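Local coordinates for putative SAM-dependent O-methyltranferase (Podospora anserina, PDB 4YMH), which probably transfers a methyl group from S-adenosylmethionine to a hydroxyl oxygen of an acceptor substrate, in a cation-dependent manner, at residues A45-S50 / G73-Y78; T130-E135 / L158-L163; L140-A145 / L170-F175. All blocks are in the same frame, centred on the assembly; numbering follows the deposited sequence.

Contact 1 of 3, residues A45-S50 / G73-Y78; sequences ADKMSS and GCYSGY. With SAH (S-adenosyl-L-homocysteine), chain E.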
loop_
_atom_site.group_PDB
_atom_site.type_symbol
_atom_site.label_atom_id
_atom_site.label_comp_id
_atom_site.label_asym_id
_atom_site.label_seq_id
_atom_site.Cartn_x
_atom_site.Cartn_y
_atom_site.Cartn_z
ATOM N N ALA A 45 -16.979 12.121 14.043
ATOM C CA ALA A 45 -16.974 11.151 12.947
ATOM C C ALA A 45 -15.656 11.145 12.173
ATOM O O ALA A 45 -15.437 10.275 11.330
ATOM C CB ALA A 45 -18.137 11.419 12.002
ATOM N N ASP A 46 -14.777 12.103 12.467
ATOM C CA ASP A 46 -13.466 12.169 11.819
ATOM C C ASP A 46 -12.610 10.945 12.161
ATOM O O ASP A 46 -11.640 10.645 11.462
ATOM C CB ASP A 46 -12.730 13.462 12.203
ATOM C CG ASP A 46 -12.886 13.816 13.673
ATOM O OD1 ASP A 46 -13.900 13.420 14.286
ATOM O OD2 ASP A 46 -11.997 14.510 14.218
ATOM N N LYS A 47 -12.981 10.243 13.231
ATOM C CA LYS A 47 -12.356 8.974 13.605
ATOM C C LYS A 47 -12.579 7.893 12.552
ATOM O O LYS A 47 -11.824 6.919 12.478
ATOM C CB LYS A 47 -12.903 8.475 14.947
ATOM C CG LYS A 47 -12.624 9.368 16.140
ATOM C CD LYS A 47 -13.073 8.677 17.418
ATOM C CE LYS A 47 -12.824 9.544 18.639
ATOM N NZ LYS A 47 -13.094 8.791 19.888
ATOM N N MET A 48 -13.632 8.050 11.751
ATOM C CA MET A 48 -13.971 7.055 10.738
ATOM C C MET A 48 -13.042 7.145 9.526
ATOM O O MET A 48 -12.588 8.231 9.164
ATOM C CB MET A 48 -15.432 7.222 10.298
ATOM C CG MET A 48 -15.896 6.238 9.239
ATOM S SD MET A 48 -17.680 6.370 9.046
ATOM C CE MET A 48 -17.833 8.129 8.740
ATOM N N SER A 49 -12.757 6.000 8.908
ATOM C CA SER A 49 -11.932 5.971 7.702
ATOM C C SER A 49 -12.642 6.711 6.567
ATOM O O SER A 49 -13.847 6.937 6.642
ATOM C CB SER A 49 -11.612 4.526 7.316
ATOM O OG SER A 49 -10.910 3.880 8.376
ATOM N N SER A 50 -11.891 7.116 5.543
ATOM C CA SER A 50 -12.461 7.730 4.340
ATOM C C SER A 50 -13.097 6.692 3.406
ATOM O O SER A 50 -12.972 5.487 3.622
ATOM C CB SER A 50 -11.384 8.482 3.569
ATOM O OG SER A 50 -10.495 7.552 2.956
ATOM N N GLY A 73 -10.893 -1.698 17.412
ATOM C CA GLY A 73 -11.457 -0.363 17.287
ATOM C C GLY A 73 -12.564 -0.350 16.245
ATOM O O GLY A 73 -12.312 -0.162 15.058
ATOM N N CYS A 74 -13.804 -0.545 16.689
ATOM C CA CYS A 74 -14.929 -0.690 15.761
ATOM C C CYS A 74 -15.543 0.656 15.363
ATOM O O CYS A 74 -15.960 0.829 14.213
ATOM C CB CYS A 74 -16.003 -1.589 16.381
ATOM S SG CYS A 74 -17.365 -2.008 15.270
ATOM N N TYR A 75 -15.555 1.604 16.307
ATOM C CA TYR A 75 -16.296 2.871 16.188
ATOM C C TYR A 75 -17.737 2.620 15.746
ATOM O O TYR A 75 -18.507 2.025 16.498
ATOM C CB TYR A 75 -15.601 3.836 15.227
ATOM C CG TYR A 75 -16.138 5.247 15.309
ATOM C CD1 TYR A 75 -16.133 5.941 16.515
ATOM C CD2 TYR A 75 -16.652 5.889 14.183
ATOM C CE1 TYR A 75 -16.624 7.236 16.606
ATOM C CE2 TYR A 75 -17.154 7.190 14.268
ATOM C CZ TYR A 75 -17.129 7.853 15.479
ATOM O OH TYR A 75 -17.615 9.136 15.568
ATOM N N SER A 76 -18.106 3.047 14.537
ATOM C CA SER A 76 -19.497 2.874 14.089
ATOM C C SER A 76 -19.708 1.642 13.196
ATOM O O SER A 76 -20.818 1.397 12.722
ATOM C CB SER A 76 -19.985 4.121 13.349
ATOM O OG SER A 76 -19.589 4.098 11.985
ATOM N N GLY A 77 -18.654 0.862 12.985
ATOM C CA GLY A 77 -18.748 -0.360 12.204
ATOM C C GLY A 77 -18.363 -0.245 10.732
ATOM O O GLY A 77 -18.463 -1.219 9.986
ATOM N N TYR A 78 -17.936 0.937 10.302
ATOM C CA TYR A 78 -17.584 1.165 8.893
ATOM C C TYR A 78 -16.517 0.209 8.365
ATOM O O TYR A 78 -16.697 -0.403 7.300
ATOM C CB TYR A 78 -17.114 2.611 8.691
ATOM C CG TYR A 78 -16.607 2.926 7.294
ATOM C CD1 TYR A 78 -17.477 2.957 6.207
ATOM C CD2 TYR A 78 -15.260 3.210 7.066
ATOM C CE1 TYR A 78 -17.017 3.252 4.933
ATOM C CE2 TYR A 78 -14.792 3.507 5.788
ATOM C CZ TYR A 78 -15.678 3.526 4.727
ATOM O OH TYR A 78 -15.238 3.819 3.448
HETATM N N SAH E . -12.100 1.436 12.601
HETATM C CA SAH E . -13.067 2.496 12.533
HETATM C CB SAH E . -12.670 3.674 13.418
HETATM C CG SAH E . -12.060 3.353 14.779
HETATM S SD SAH E . -11.836 4.815 15.722
HETATM C C SAH E . -13.235 2.990 11.122
HETATM O O SAH E . -14.240 3.585 10.810
HETATM O OXT SAH E . -12.343 2.789 10.312
HETATM C "C5'" SAH E . -11.167 4.070 17.152
HETATM C "C4'" SAH E . -12.173 3.300 17.995
HETATM O "O4'" SAH E . -11.488 2.586 19.007
HETATM C "C3'" SAH E . -13.143 4.202 18.719
HETATM O "O3'" SAH E . -14.473 3.822 18.459
HETATM C "C2'" SAH E . -12.820 4.012 20.179
HETATM O "O2'" SAH E . -13.920 4.163 21.018
HETATM C "C1'" SAH E . -12.193 2.640 20.221
HETATM N N9 SAH E . -11.260 2.451 21.341
HETATM C C8 SAH E . -10.424 3.332 21.859
HETATM N N7 SAH E . -9.735 2.800 22.854
HETATM C C5 SAH E . -10.124 1.555 22.978
HETATM C C6 SAH E . -9.787 0.420 23.835
HETATM N N6 SAH E . -8.874 0.581 24.766
HETATM N N1 SAH E . -10.408 -0.741 23.645
HETATM C C2 SAH E . -11.316 -0.869 22.685
HETATM N N3 SAH E . -11.671 0.104 21.867
HETATM C C4 SAH E . -11.117 1.318 21.966
#
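Both tyrosines of 73-78 turn CG anti to their own backbone N (chi1 -167° at Y75, 175° at Y78), which sends their rings toward M48 and its neighbours in 45-50. K47 CB sits over the centre of one face of Y75, 4.2 Å from the ring centroid and nearly on its normal, a CH-pi contact. At the edge of the same ring lies O3' of S-adenosylhomocysteine, while D44 takes the phenol hydroxyl in a hydrogen bond. M48 crosses Y78 at about a right angle, its SD 4.6 Å from the ring centroid in an oblique Met-aromatic contact. This is the amino-acid end of the cofactor pocket of a class I methyltransferase: the loop after strand 68-72 supplies G73 O to SAH N (2.9 Å), and the facing loop supplies S49 OG to SAH OXT (2.6 Å). Beyond the carboxylate, Y78 OH donates to S50 O at 2.8 Å, coming from above the carbonyl plane, 39° out of it. A phenylalanine in place of Y78 would probably leave S50 O without this donor and the loop less firmly tied beside S49. The ring of Y78 also meets W35 of helix 29-41, whose NE1 bonds S49 O.

Contact 2 of 3, residues T130-E135 / L158-L163; sequences TLKTLE and LDQGLL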
loop_
_atom_site.group_PDB
_atom_site.type_symbol
_atom_site.label_atom_id
_atom_site.label_comp_id
_atom_site.label_asym_id
_atom_site.label_seq_id
_atom_site.Cartn_x
_atom_site.Cartn_y
_atom_site.Cartn_z
ATOM N N THR A 130 -9.543 -8.056 26.317
ATOM C CA THR A 130 -10.299 -9.013 25.493
ATOM C C THR A 130 -9.434 -9.649 24.412
ATOM O O THR A 130 -9.616 -10.818 24.099
ATOM C CB THR A 130 -11.537 -8.370 24.835
ATOM O OG1 THR A 130 -11.125 -7.303 23.982
ATOM C CG2 THR A 130 -12.489 -7.823 25.905
ATOM N N LEU A 131 -8.483 -8.896 23.859
ATOM C CA LEU A 131 -7.581 -9.433 22.830
ATOM C C LEU A 131 -6.864 -10.691 23.331
ATOM O O LEU A 131 -6.684 -11.645 22.580
ATOM C CB LEU A 131 -6.554 -8.379 22.392
ATOM C CG LEU A 131 -5.446 -8.797 21.413
ATOM C CD1 LEU A 131 -6.028 -9.174 20.053
ATOM C CD2 LEU A 131 -4.415 -7.670 21.260
ATOM N N LYS A 132 -6.489 -10.710 24.608
ATOM C CA LYS A 132 -5.819 -11.880 25.184
ATOM C C LYS A 132 -6.725 -13.109 25.267
ATOM O O LYS A 132 -6.240 -14.239 25.334
ATOM C CB LYS A 132 -5.273 -11.560 26.577
ATOM C CG LYS A 132 -4.184 -10.510 26.569
ATOM C CD LYS A 132 -3.694 -10.190 27.971
ATOM C CE LYS A 132 -2.729 -9.017 27.918
ATOM N NZ LYS A 132 -2.045 -8.784 29.213
ATOM N N THR A 133 -8.036 -12.893 25.259
ATOM C CA THR A 133 -8.979 -14.003 25.375
ATOM C C THR A 133 -9.260 -14.676 24.037
ATOM O O THR A 133 -9.856 -15.746 23.995
ATOM C CB THR A 133 -10.323 -13.552 25.944
ATOM O OG1 THR A 133 -10.975 -12.712 24.984
ATOM C CG2 THR A 133 -10.126 -12.798 27.235
ATOM N N LEU A 134 -8.856 -14.044 22.943
ATOM C CA LEU A 134 -9.133 -14.611 21.627
ATOM C C LEU A 134 -8.352 -15.903 21.395
ATOM O O LEU A 134 -7.249 -16.070 21.914
ATOM C CB LEU A 134 -8.817 -13.597 20.540
ATOM C CG LEU A 134 -9.626 -12.301 20.602
ATOM C CD1 LEU A 134 -9.357 -11.457 19.372
ATOM C CD2 LEU A 134 -11.126 -12.597 20.774
ATOM N N GLU A 135 -8.936 -16.810 20.615
ATOM C CA GLU A 135 -8.307 -18.090 20.298
ATOM C C GLU A 135 -8.039 -18.239 18.795
ATOM O O GLU A 135 -8.636 -17.547 17.976
ATOM C CB GLU A 135 -9.188 -19.245 20.787
ATOM C CG GLU A 135 -9.548 -19.183 22.266
ATOM C CD GLU A 135 -8.536 -19.892 23.153
ATOM O OE1 GLU A 135 -7.635 -20.562 22.608
ATOM O OE2 GLU A 135 -8.640 -19.777 24.394
ATOM N N LEU A 158 1.634 -11.081 18.755
ATOM C CA LEU A 158 2.741 -11.937 18.382
ATOM C C LEU A 158 2.977 -12.981 19.462
ATOM O O LEU A 158 3.258 -14.140 19.145
ATOM C CB LEU A 158 3.996 -11.125 18.139
ATOM C CG LEU A 158 3.808 -10.123 17.005
ATOM C CD1 LEU A 158 5.003 -9.181 16.982
ATOM C CD2 LEU A 158 3.653 -10.840 15.663
ATOM N N ASP A 159 2.826 -12.588 20.728
ATOM C CA ASP A 159 3.191 -13.501 21.814
ATOM C C ASP A 159 2.281 -14.720 21.812
ATOM O O ASP A 159 2.726 -15.838 22.086
ATOM C CB ASP A 159 3.123 -12.813 23.182
ATOM C CG ASP A 159 4.281 -11.850 23.427
ATOM O OD1 ASP A 159 5.241 -11.808 22.623
ATOM O OD2 ASP A 159 4.235 -11.145 24.459
ATOM N N GLN A 160 1.005 -14.498 21.498
ATOM C CA GLN A 160 0.006 -15.571 21.551
ATOM C C GLN A 160 -0.252 -16.226 20.197
ATOM O O GLN A 160 -1.116 -17.090 20.081
ATOM C CB GLN A 160 -1.315 -15.044 22.115
ATOM C CG GLN A 160 -1.154 -14.397 23.468
ATOM C CD GLN A 160 -2.470 -14.089 24.158
ATOM O OE1 GLN A 160 -2.522 -13.379 25.168
ATOM N NE2 GLN A 160 -3.550 -14.623 23.604
ATOM N N GLY A 161 0.494 -15.818 19.180
ATOM C CA GLY A 161 0.330 -16.388 17.857
ATOM C C GLY A 161 -1.054 -16.180 17.271
ATOM O O GLY A 161 -1.629 -17.103 16.695
ATOM N N LEU A 162 -1.580 -14.964 17.403
ATOM C CA LEU A 162 -2.919 -14.636 16.896
ATOM C C LEU A 162 -2.858 -14.236 15.430
ATOM O O LEU A 162 -3.881 -14.146 14.753
ATOM C CB LEU A 162 -3.552 -13.509 17.717
ATOM C CG LEU A 162 -4.075 -13.845 19.117
ATOM C CD1 LEU A 162 -4.424 -12.566 19.884
ATOM C CD2 LEU A 162 -5.284 -14.753 19.030
ATOM N N LEU A 163 -1.646 -13.978 14.954
ATOM C CA LEU A 163 -1.387 -13.733 13.542
ATOM C C LEU A 163 -0.976 -15.029 12.866
ATOM O O LEU A 163 -0.044 -15.689 13.322
ATOM C CB LEU A 163 -0.275 -12.701 13.369
ATOM C CG LEU A 163 -0.027 -12.283 11.917
ATOM C CD1 LEU A 163 -1.171 -11.399 11.430
ATOM C CD2 LEU A 163 1.329 -11.576 11.784
HETATM O O HOH W 1 -4.618 -16.697 21.702
#
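K132 and Q160 face each other with CA atoms 7.8 Å apart, and E135 and L162 follow at 7.2 Å, where the chain leaves helix 127-133 on one side and helix 150-159 on the other. G161, at positive phi, ends the latter helix in a Schellman motif; Q160 and L162, on either side of it in sequence, both point toward 130-135. The polar part rests on Q160, whose chain is extended beyond CG (chi2 -170°) and carries the amide across to the last turn of the opposing helix. There NE2 donates to K132 O at 3.2 Å with a nearly straight N-H...O angle of 167°; the acceptor lies close to the plane of the amide, whereas the donor is tilted from the plane of the carbonyl. OE1 of Q160 rests against CB and CG of K132, the two side chains crossing at about a right angle. A water accepts from Q160 NE2 at 3.0 Å and donates to L134 O at 2.7 Å, so the one amide nitrogen is linked to two backbone carbonyls.

The apolar part is made by L162, which splits its methyls: CD1 meets L131 CD1 at 3.8 Å, and CD2 meets L134 CB at 4.0 Å. L131 and L134 both continue inward onto L70 of strand 68-72. L131 also packs on Y153 and T156 of helix 150-159, while L162 shares backbone hydrogen bonding with F138, joining the ends of helices 127-133 and 150-159 to the start of strand 138-143.

Contact 3 of 3, residues L140-A145 / L170-F175; sequences LIFVDA and LCDNVF. With SAH (S-adenosyl-L-homocysteine), chain E.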
loop_
_atom_site.group_PDB
_atom_site.type_symbol
_atom_site.label_atom_id
_atom_site.label_comp_id
_atom_site.label_asym_id
_atom_site.label_seq_id
_atom_site.Cartn_x
_atom_site.Cartn_y
_atom_site.Cartn_z
ATOM N N LEU A 140 -5.745 -11.559 8.719
ATOM C CA LEU A 140 -5.630 -10.112 8.594
ATOM C C LEU A 140 -6.070 -9.480 9.889
ATOM O O LEU A 140 -7.134 -9.809 10.428
ATOM C CB LEU A 140 -6.454 -9.575 7.418
ATOM C CG LEU A 140 -6.259 -8.090 7.081
ATOM C CD1 LEU A 140 -6.505 -7.839 5.608
ATOM C CD2 LEU A 140 -7.156 -7.160 7.927
ATOM N N ILE A 141 -5.229 -8.586 10.399
ATOM C CA ILE A 141 -5.532 -7.876 11.628
ATOM C C ILE A 141 -5.419 -6.370 11.396
ATOM O O ILE A 141 -4.392 -5.887 10.956
ATOM C CB ILE A 141 -4.576 -8.309 12.770
ATOM C CG1 ILE A 141 -4.637 -9.836 12.943
ATOM C CG2 ILE A 141 -4.944 -7.589 14.059
ATOM C CD1 ILE A 141 -3.784 -10.386 14.069
ATOM N N PHE A 142 -6.492 -5.642 11.665
ATOM C CA PHE A 142 -6.549 -4.199 11.476
ATOM C C PHE A 142 -6.527 -3.503 12.835
ATOM O O PHE A 142 -7.487 -3.621 13.590
ATOM C CB PHE A 142 -7.823 -3.837 10.695
ATOM C CG PHE A 142 -7.941 -2.375 10.316
ATOM C CD1 PHE A 142 -6.908 -1.722 9.649
ATOM C CD2 PHE A 142 -9.120 -1.679 10.571
ATOM C CE1 PHE A 142 -7.030 -0.381 9.272
ATOM C CE2 PHE A 142 -9.259 -0.345 10.199
ATOM C CZ PHE A 142 -8.204 0.309 9.551
ATOM N N VAL A 143 -5.453 -2.768 13.139
ATOM C CA VAL A 143 -5.309 -2.071 14.423
ATOM C C VAL A 143 -5.663 -0.603 14.256
ATOM O O VAL A 143 -4.957 0.134 13.567
ATOM C CB VAL A 143 -3.872 -2.182 14.971
ATOM C CG1 VAL A 143 -3.761 -1.535 16.372
ATOM C CG2 VAL A 143 -3.461 -3.623 15.012
ATOM N N ASP A 144 -6.756 -0.175 14.874
ATOM C CA ASP A 144 -7.237 1.176 14.655
ATOM C C ASP A 144 -7.883 1.729 15.924
ATOM O O ASP A 144 -8.847 2.467 15.840
ATOM C CB ASP A 144 -8.227 1.178 13.478
ATOM C CG ASP A 144 -8.553 2.579 12.955
ATOM O OD1 ASP A 144 -7.795 3.536 13.217
ATOM O OD2 ASP A 144 -9.597 2.721 12.282
ATOM N N ALA A 145 -7.356 1.365 17.092
ATOM C CA ALA A 145 -7.947 1.795 18.372
ATOM C C ALA A 145 -7.142 2.918 19.046
ATOM O O ALA A 145 -6.643 3.821 18.368
ATOM C CB ALA A 145 -8.081 0.606 19.311
ATOM N N LEU A 170 -2.185 -4.635 9.798
ATOM C CA LEU A 170 -2.245 -3.286 9.256
ATOM C C LEU A 170 -2.599 -2.337 10.374
ATOM O O LEU A 170 -3.665 -2.453 10.962
ATOM C CB LEU A 170 -3.286 -3.195 8.143
ATOM C CG LEU A 170 -3.051 -4.169 6.984
ATOM C CD1 LEU A 170 -4.244 -4.205 6.050
ATOM C CD2 LEU A 170 -1.772 -3.785 6.230
ATOM N N CYS A 171 -1.708 -1.402 10.661
ATOM C CA CYS A 171 -1.938 -0.420 11.727
ATOM C C CYS A 171 -2.204 0.952 11.120
ATOM O O CYS A 171 -1.384 1.470 10.359
ATOM C CB CYS A 171 -0.740 -0.363 12.671
ATOM S SG CYS A 171 -0.213 -1.979 13.320
ATOM N N ASP A 172 -3.345 1.540 11.482
ATOM C CA ASP A 172 -3.829 2.776 10.867
ATOM C C ASP A 172 -3.464 4.036 11.672
ATOM O O ASP A 172 -3.251 3.968 12.884
ATOM C CB ASP A 172 -5.346 2.678 10.695
ATOM C CG ASP A 172 -5.866 3.554 9.592
ATOM O OD1 ASP A 172 -5.105 3.820 8.641
ATOM O OD2 ASP A 172 -7.040 3.972 9.669
ATOM N N ASN A 173 -3.410 5.182 10.990
ATOM C CA ASN A 173 -3.110 6.471 11.624
ATOM C C ASN A 173 -1.762 6.564 12.312
ATOM O O ASN A 173 -1.604 7.350 13.249
ATOM C CB ASN A 173 -4.185 6.816 12.665
ATOM C CG ASN A 173 -5.547 6.981 12.052
ATOM O OD1 ASN A 173 -6.461 6.190 12.307
ATOM N ND2 ASN A 173 -5.700 8.014 11.234
ATOM N N VAL A 174 -0.777 5.798 11.857
ATOM C CA VAL A 174 0.501 5.771 12.566
ATOM C C VAL A 174 1.250 7.116 12.495
ATOM O O VAL A 174 2.080 7.421 13.360
ATOM C CB VAL A 174 1.355 4.582 12.031
ATOM C CG1 VAL A 174 2.717 4.498 12.713
ATOM C CG2 VAL A 174 0.596 3.295 12.302
ATOM N N PHE A 175 0.945 7.935 11.491
ATOM C CA PHE A 175 1.601 9.242 11.366
ATOM C C PHE A 175 1.066 10.284 12.346
ATOM O O PHE A 175 1.708 11.307 12.561
ATOM C CB PHE A 175 1.430 9.807 9.954
ATOM C CG PHE A 175 2.326 9.171 8.918
ATOM C CD1 PHE A 175 3.371 8.332 9.285
ATOM C CD2 PHE A 175 2.128 9.436 7.576
ATOM C CE1 PHE A 175 4.200 7.769 8.318
ATOM C CE2 PHE A 175 2.950 8.865 6.604
ATOM C CZ PHE A 175 3.982 8.036 6.978
HETATM N N SAH E . -12.100 1.436 12.601
HETATM C CA SAH E . -13.067 2.496 12.533
HETATM C CB SAH E . -12.670 3.674 13.418
HETATM C CG SAH E . -12.060 3.353 14.779
HETATM S SD SAH E . -11.836 4.815 15.722
HETATM C C SAH E . -13.235 2.990 11.122
HETATM O O SAH E . -14.240 3.585 10.810
HETATM O OXT SAH E . -12.343 2.789 10.312
HETATM C "C5'" SAH E . -11.167 4.070 17.152
HETATM C "C4'" SAH E . -12.173 3.300 17.995
HETATM O "O4'" SAH E . -11.488 2.586 19.007
HETATM C "C3'" SAH E . -13.143 4.202 18.719
HETATM O "O3'" SAH E . -14.473 3.822 18.459
HETATM C "C2'" SAH E . -12.820 4.012 20.179
HETATM O "O2'" SAH E . -13.920 4.163 21.018
HETATM C "C1'" SAH E . -12.193 2.640 20.221
HETATM N N9 SAH E . -11.260 2.451 21.341
HETATM C C8 SAH E . -10.424 3.332 21.859
HETATM N N7 SAH E . -9.735 2.800 22.854
HETATM C C5 SAH E . -10.124 1.555 22.978
HETATM C C6 SAH E . -9.787 0.420 23.835
HETATM N N6 SAH E . -8.874 0.581 24.766
HETATM N N1 SAH E . -10.408 -0.741 23.645
HETATM C C2 SAH E . -11.316 -0.869 22.685
HETATM N N3 SAH E . -11.671 0.104 21.867
HETATM C C4 SAH E . -11.117 1.318 21.966
#
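Backbone hydrogen bonds zip I141 and V143 to L170 and D172 in parallel register, F142 pairing with L170 and V143 with C171. L170 N donates to I141 O at 2.8 Å, V143 N to L170 O at the same 2.8 Å, and D172 N to V143 O at 3.0 Å; all three are nearly straight, with N-H...O angles of 167° or more. CA-H...O contacts from F142 to L170 O and from C171 to V143 O lie between them.

Apolar contacts divide over the two faces of the sheet. On the face of F142 and L170, CD1 of the F142 ring comes to 4.2 Å from L170 CB, the side chains crossing at about a right angle, and CE1 reaches D172 CB at 3.8 Å. W83 meets the F142 ring edge-to-face from outside the two segments. On the face of V143 and C171, V143 CG2 touches C171 SG, and Y150 of helix 150-159 covers both.

Polar side chains gather past the strand ends. D144 and D172 run side by side, pointing the same way, with D144 OD1 and D172 OD2 3.7 Å apart. K147 NZ forms a long, weak ion pair with D144 OD1, and Q53 NE2 a weak hydrogen bond with D172 OD2. N173 OD1 and D144 OD1, 3.1 Å apart, are both acceptors and do not bond each other; K147 NZ approaches both, weakly, while N173 ND2 bonds D226. With CG anti to the backbone N (chi1 -167°), D144 directs OD2 to the cofactor amine, SAH N, at 2.8 Å. Strands 138-143 and 167-171, parallel neighbours in the Rossmann-like sheet, are joined through helix 150-159, and D144, D172 and N173 past their ends probably correspond to the metal-binding Asp and Asp-Asn set of cation-dependent O-methyltransferases, although no metal is among the ligands of this structure.

Contacts 1 and 3 meet at S-adenosylhomocysteine, their centres about 12 Å apart: contact 1 holds the carboxylate and shares the amine with contact 3. Through D144 the SAH amine is joined to the probable metal site of contact 3, beside S49. They also touch directly, G73 CA lying 4.1 Å from A145 CB and S49 OG 4.1 Å from D172 OD2. Contact 2 stands farther off, its centre about 23 Å from that of contact 1 and about 16 Å from that of contact 3, and L131 has its side chain about 9 Å from the ligand. It joins contact 3 by packing, L163 CD1 lying 3.8 Å from I141 CD1, and their segments alternate along the chain.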